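Local coordinates for putative outer membrane protein (LpxR) (Salmonella typhimurium, PDB 3FID) that removes acyl chains from the lipid A portion of lipopolysaccharide, as a deacylase embedded in the outer membrane, at residues Pro131-Tyr143 with Asn231-Met243. Sequence-based numbering, arbitrary orientation.
Sequences PAWQDQIENRYGY and NYTLQGKTLQTKM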
loop_
_atom_site.group_PDB
_atom_site.type_symbol
_atom_site.label_atom_id
_atom_site.label_comp_id
_atom_site.label_asym_id
_atom_site.label_seq_id
_atom_site.Cartn_x
_atom_site.Cartn_y
_atom_site.Cartn_z
ATOM N N PRO A 131 6.878 -0.154 24.303
ATOM C CA PRO A 131 7.635 1.006 24.798
ATOM C C PRO A 131 8.598 1.650 23.792
ATOM O O PRO A 131 8.903 2.824 23.932
ATOM C CB PRO A 131 8.384 0.448 26.031
ATOM C CG PRO A 131 8.486 -1.040 25.754
ATOM C CD PRO A 131 7.194 -1.394 25.054
ATOM N N ALA A 132 9.053 0.904 22.784
ATOM C CA ALA A 132 10.059 1.440 21.830
ATOM C C ALA A 132 9.528 2.530 20.913
ATOM O O ALA A 132 10.271 3.080 20.106
ATOM C CB ALA A 132 10.754 0.317 21.034
ATOM N N TRP A 133 8.239 2.861 21.043
ATOM C CA TRP A 133 7.714 4.064 20.409
ATOM C C TRP A 133 8.459 5.324 20.892
ATOM O O TRP A 133 8.520 6.295 20.182
ATOM C CB TRP A 133 6.196 4.186 20.633
ATOM C CG TRP A 133 5.388 3.451 19.608
ATOM C CD1 TRP A 133 4.603 2.335 19.805
ATOM C CD2 TRP A 133 5.256 3.799 18.221
ATOM N NE1 TRP A 133 4.003 1.965 18.615
ATOM C CE2 TRP A 133 4.383 2.842 17.629
ATOM C CE3 TRP A 133 5.777 4.829 17.429
ATOM C CZ2 TRP A 133 4.025 2.880 16.260
ATOM C CZ3 TRP A 133 5.434 4.867 16.065
ATOM C CH2 TRP A 133 4.570 3.875 15.492
ATOM N N GLN A 134 9.049 5.286 22.097
ATOM C CA GLN A 134 9.856 6.404 22.617
ATOM C C GLN A 134 11.103 6.608 21.765
ATOM O O GLN A 134 11.656 7.702 21.724
ATOM C CB GLN A 134 10.245 6.189 24.119
ATOM C CG GLN A 134 11.131 4.984 24.403
ATOM C CD GLN A 134 11.360 4.696 25.910
ATOM O OE1 GLN A 134 11.439 5.623 26.737
ATOM N NE2 GLN A 134 11.488 3.412 26.258
ATOM N N ASP A 135 11.557 5.533 21.119
ATOM C CA ASP A 135 12.748 5.583 20.267
ATOM C C ASP A 135 12.382 5.503 18.768
ATOM O O ASP A 135 13.161 5.010 17.945
ATOM C CB ASP A 135 13.729 4.463 20.704
ATOM C CG ASP A 135 15.139 4.682 20.195
ATOM O OD1 ASP A 135 15.529 5.849 19.968
ATOM O OD2 ASP A 135 15.862 3.671 20.051
ATOM N N GLN A 136 11.178 5.980 18.413
ATOM C CA GLN A 136 10.730 5.989 17.005
ATOM C C GLN A 136 11.588 6.879 16.101
ATOM O O GLN A 136 12.372 7.692 16.592
ATOM C CB GLN A 136 9.236 6.369 16.917
ATOM C CG GLN A 136 8.866 7.838 17.254
ATOM C CD GLN A 136 7.369 8.065 17.102
ATOM O OE1 GLN A 136 6.832 7.889 16.023
ATOM N NE2 GLN A 136 6.693 8.434 18.194
ATOM N N ILE A 137 11.445 6.717 14.779
ATOM C CA ILE A 137 12.081 7.612 13.812
ATOM C C ILE A 137 11.637 9.064 14.018
ATOM O O ILE A 137 10.456 9.339 14.169
ATOM C CB ILE A 137 11.838 7.158 12.326
ATOM C CG1 ILE A 137 12.340 5.706 12.112
ATOM C CG2 ILE A 137 12.489 8.120 11.331
ATOM C CD1 ILE A 137 13.871 5.477 12.320
ATOM N N GLU A 138 12.600 9.982 14.021
ATOM C CA GLU A 138 12.338 11.412 14.245
ATOM C C GLU A 138 11.700 12.109 13.038
ATOM O O GLU A 138 11.820 11.624 11.896
ATOM C CB GLU A 138 13.646 12.114 14.575
ATOM C CG GLU A 138 14.547 12.344 13.372
ATOM C CD GLU A 138 15.910 12.944 13.763
ATOM O OE1 GLU A 138 16.802 12.997 12.899
ATOM O OE2 GLU A 138 16.085 13.326 14.929
ATOM N N ASN A 139 11.070 13.262 13.285
ATOM C CA ASN A 139 10.283 13.981 12.273
ATOM C C ASN A 139 11.078 14.366 11.029
ATOM O O ASN A 139 12.203 14.877 11.128
ATOM C CB ASN A 139 9.650 15.254 12.851
ATOM C CG ASN A 139 8.484 14.976 13.791
ATOM O OD1 ASN A 139 7.638 14.128 13.518
ATOM N ND2 ASN A 139 8.429 15.714 14.914
ATOM N N ARG A 140 10.484 14.102 9.865
ATOM C CA ARG A 140 10.866 14.750 8.629
ATOM C C ARG A 140 9.593 14.966 7.847
ATOM O O ARG A 140 8.853 14.024 7.603
ATOM C CB ARG A 140 11.865 13.953 7.798
ATOM C CG ARG A 140 12.181 14.692 6.502
ATOM C CD ARG A 140 13.123 13.958 5.617
ATOM N NE ARG A 140 14.462 13.852 6.181
ATOM C CZ ARG A 140 15.456 13.213 5.567
ATOM N NH1 ARG A 140 15.246 12.636 4.372
ATOM N NH2 ARG A 140 16.652 13.144 6.137
ATOM N N TYR A 141 9.328 16.229 7.518
ATOM C CA TYR A 141 8.157 16.629 6.749
ATOM C C TYR A 141 8.599 16.613 5.324
ATOM O O TYR A 141 9.772 16.885 5.034
ATOM C CB TYR A 141 7.727 18.050 7.129
ATOM C CG TYR A 141 6.844 18.070 8.331
ATOM C CD1 TYR A 141 5.456 18.055 8.199
ATOM C CD2 TYR A 141 7.395 18.080 9.624
ATOM C CE1 TYR A 141 4.617 18.031 9.326
ATOM C CE2 TYR A 141 6.565 18.075 10.747
ATOM C CZ TYR A 141 5.177 18.047 10.583
ATOM O OH TYR A 141 4.368 18.042 11.688
ATOM N N GLY A 142 7.690 16.284 4.416
ATOM C CA GLY A 142 8.095 16.231 3.027
ATOM C C GLY A 142 6.959 16.038 2.062
ATOM O O GLY A 142 5.794 16.195 2.410
ATOM N N TYR A 143 7.329 15.705 0.843
ATOM C CA TYR A 143 6.388 15.514 -0.234
ATOM C C TYR A 143 6.783 14.230 -0.969
ATOM O O TYR A 143 7.955 13.799 -0.913
ATOM C CB TYR A 143 6.455 16.716 -1.177
ATOM C CG TYR A 143 7.717 16.735 -2.017
ATOM C CD1 TYR A 143 8.914 17.240 -1.498
ATOM C CD2 TYR A 143 7.721 16.231 -3.329
ATOM C CE1 TYR A 143 10.082 17.245 -2.253
ATOM C CE2 TYR A 143 8.886 16.234 -4.093
ATOM C CZ TYR A 143 10.058 16.754 -3.548
ATOM O OH TYR A 143 11.225 16.765 -4.287
ATOM N N ASN A 231 14.262 5.486 1.570
ATOM C CA ASN A 231 13.113 5.077 2.380
ATOM C C ASN A 231 13.406 5.600 3.784
ATOM O O ASN A 231 14.142 4.962 4.540
ATOM C CB ASN A 231 12.967 3.564 2.377
ATOM C CG ASN A 231 11.785 3.089 3.185
ATOM O OD1 ASN A 231 11.294 3.787 4.065
ATOM N ND2 ASN A 231 11.313 1.892 2.881
ATOM N N TYR A 232 12.854 6.775 4.100
ATOM C CA TYR A 232 13.090 7.436 5.401
ATOM C C TYR A 232 12.622 6.613 6.617
ATOM O O TYR A 232 13.211 6.720 7.695
ATOM C CB TYR A 232 12.460 8.841 5.395
ATOM C CG TYR A 232 12.788 9.643 6.638
ATOM C CD1 TYR A 232 11.841 9.799 7.651
ATOM C CD2 TYR A 232 14.071 10.196 6.823
ATOM C CE1 TYR A 232 12.135 10.522 8.826
ATOM C CE2 TYR A 232 14.384 10.923 7.990
ATOM C CZ TYR A 232 13.414 11.061 8.989
ATOM O OH TYR A 232 13.703 11.771 10.131
ATOM N N THR A 233 11.587 5.773 6.465
ATOM C CA THR A 233 11.202 4.867 7.562
ATOM C C THR A 233 12.373 3.947 8.001
ATOM O O THR A 233 12.405 3.499 9.140
ATOM C CB THR A 233 9.926 3.985 7.282
ATOM O OG1 THR A 233 10.247 2.919 6.373
ATOM C CG2 THR A 233 8.748 4.832 6.708
ATOM N N LEU A 234 13.313 3.695 7.080
ATOM C CA LEU A 234 14.463 2.812 7.321
ATOM C C LEU A 234 15.763 3.581 7.539
ATOM O O LEU A 234 16.631 3.142 8.306
ATOM C CB LEU A 234 14.644 1.836 6.150
ATOM C CG LEU A 234 13.510 0.809 5.954
ATOM C CD1 LEU A 234 13.840 -0.140 4.784
ATOM C CD2 LEU A 234 13.190 0.044 7.274
ATOM N N GLN A 235 15.889 4.718 6.861
ATOM C CA GLN A 235 17.156 5.493 6.845
ATOM C C GLN A 235 17.180 6.662 7.828
ATOM O O GLN A 235 18.231 7.253 8.057
ATOM C CB GLN A 235 17.426 6.009 5.441
ATOM C CG GLN A 235 17.646 4.875 4.426
ATOM C CD GLN A 235 17.725 5.380 3.017
ATOM O OE1 GLN A 235 16.893 6.175 2.578
ATOM N NE2 GLN A 235 18.721 4.915 2.289
ATOM N N GLY A 236 16.030 6.996 8.384
ATOM C CA GLY A 236 15.931 8.048 9.389
ATOM C C GLY A 236 16.600 7.663 10.705
ATOM O O GLY A 236 16.853 6.493 10.978
ATOM N N LYS A 237 16.835 8.660 11.545
ATOM C CA LYS A 237 17.507 8.473 12.809
ATOM C C LYS A 237 16.471 8.371 13.936
ATOM O O LYS A 237 15.489 9.116 13.946
ATOM C CB LYS A 237 18.437 9.682 13.002
ATOM C CG LYS A 237 19.408 9.601 14.157
ATOM C CD LYS A 237 20.209 10.915 14.268
ATOM C CE LYS A 237 19.609 11.832 15.343
ATOM N NZ LYS A 237 20.380 13.099 15.482
ATOM N N THR A 238 16.688 7.456 14.885
ATOM C CA THR A 238 15.767 7.257 16.021
ATOM C C THR A 238 15.858 8.390 17.059
ATOM O O THR A 238 16.906 9.014 17.191
ATOM C CB THR A 238 16.084 5.955 16.773
ATOM O OG1 THR A 238 17.458 5.993 17.221
ATOM C CG2 THR A 238 15.845 4.717 15.870
ATOM N N LEU A 239 14.767 8.618 17.803
ATOM C CA LEU A 239 14.660 9.771 18.732
ATOM C C LEU A 239 15.672 9.779 19.884
ATOM O O LEU A 239 16.268 10.819 20.182
ATOM C CB LEU A 239 13.254 9.838 19.343
ATOM C CG LEU A 239 12.135 10.506 18.562
ATOM C CD1 LEU A 239 10.830 10.353 19.367
ATOM C CD2 LEU A 239 12.459 11.988 18.325
ATOM N N GLN A 240 15.855 8.616 20.506
ATOM C CA GLN A 240 16.646 8.463 21.728
ATOM C C GLN A 240 17.995 7.778 21.531
ATOM O O GLN A 240 19.012 8.259 22.046
ATOM C CB GLN A 240 15.862 7.695 22.764
ATOM C CG GLN A 240 14.593 8.373 23.209
ATOM C CD GLN A 240 13.892 7.522 24.209
ATOM O OE1 GLN A 240 14.092 6.308 24.255
ATOM N NE2 GLN A 240 13.071 8.140 25.031
ATOM N N THR A 241 18.027 6.660 20.812
ATOM C CA THR A 241 19.324 6.023 20.513
ATOM C C THR A 241 20.072 6.729 19.394
ATOM O O THR A 241 21.256 6.455 19.169
ATOM C CB THR A 241 19.200 4.515 20.196
ATOM O OG1 THR A 241 18.175 4.295 19.207
ATOM C CG2 THR A 241 18.850 3.733 21.447
ATOM N N LYS A 242 19.389 7.609 18.666
ATOM C CA LYS A 242 20.017 8.408 17.594
ATOM C C LYS A 242 20.789 7.596 16.549
ATOM O O LYS A 242 21.881 7.986 16.124
ATOM C CB LYS A 242 20.925 9.504 18.181
ATOM C CG LYS A 242 20.167 10.529 18.992
ATOM C CD LYS A 242 21.097 11.591 19.553
ATOM C CE LYS A 242 20.294 12.621 20.324
ATOM N NZ LYS A 242 19.475 11.954 21.380
ATOM N N MET A 243 20.218 6.476 16.119
ATOM C CA MET A 243 20.900 5.657 15.120
ATOM C C MET A 243 20.005 5.410 13.925
ATOM O O MET A 243 18.787 5.560 14.019
ATOM C CB MET A 243 21.360 4.329 15.715
ATOM C CG MET A 243 20.275 3.472 16.320
ATOM S SD MET A 243 20.919 1.863 16.808
ATOM C CE MET A 243 19.555 1.215 17.768
HETATM O O HOH W 1 16.317 11.587 10.743
HETATM O O HOH W 2 17.020 11.882 17.002
HETATM O O HOH W 3 19.314 13.994 13.006
#
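Ile137 and Thr238 face each other as a non-hydrogen-bonded antiparallel pair, a single beta bridge (CA to CA 4.3 Å) flanked by Glu138 N to Lys237 O and Leu239 N to Gln136 O. It joins two loops at one end of the beta-barrel, far from the chain termini and so probably extracellular: 131-143 runs into strand 140-157, while 231-243 follows strand 215-228.

The Asp135 carboxylate grips the turn after Thr238. Its OD1 takes two backbone bonds, from Gln240 N nearly along the C-O axis and from Thr241 N at 2.8 Å, 36° above the carboxylate plane. OD2 receives Thr241 OG1 on its syn lone pair, and also Ala72 N from another loop.

Tyr232 fills the other end, its ring reaching the strand because CG stands anti to the backbone N (chi1 -174°). Arg140 CB lies over one face, 3.8 Å from the ring centroid, and the guanidinium lies past the CD2-CE2 side of the ring, its plane turned 34° from it, so that Tyr232 CE2 sits over one guanidinium face, while Arg140 NH1 bonds Asn174 O. Ile137 CG2 meets Tyr232 CE1 at 3.5 Å. The phenol donates to Glu138 O, and a water donates to both Tyr232 OH (2.7 Å) and Glu138 OE1 (2.6 Å) while accepting from Lys237 N.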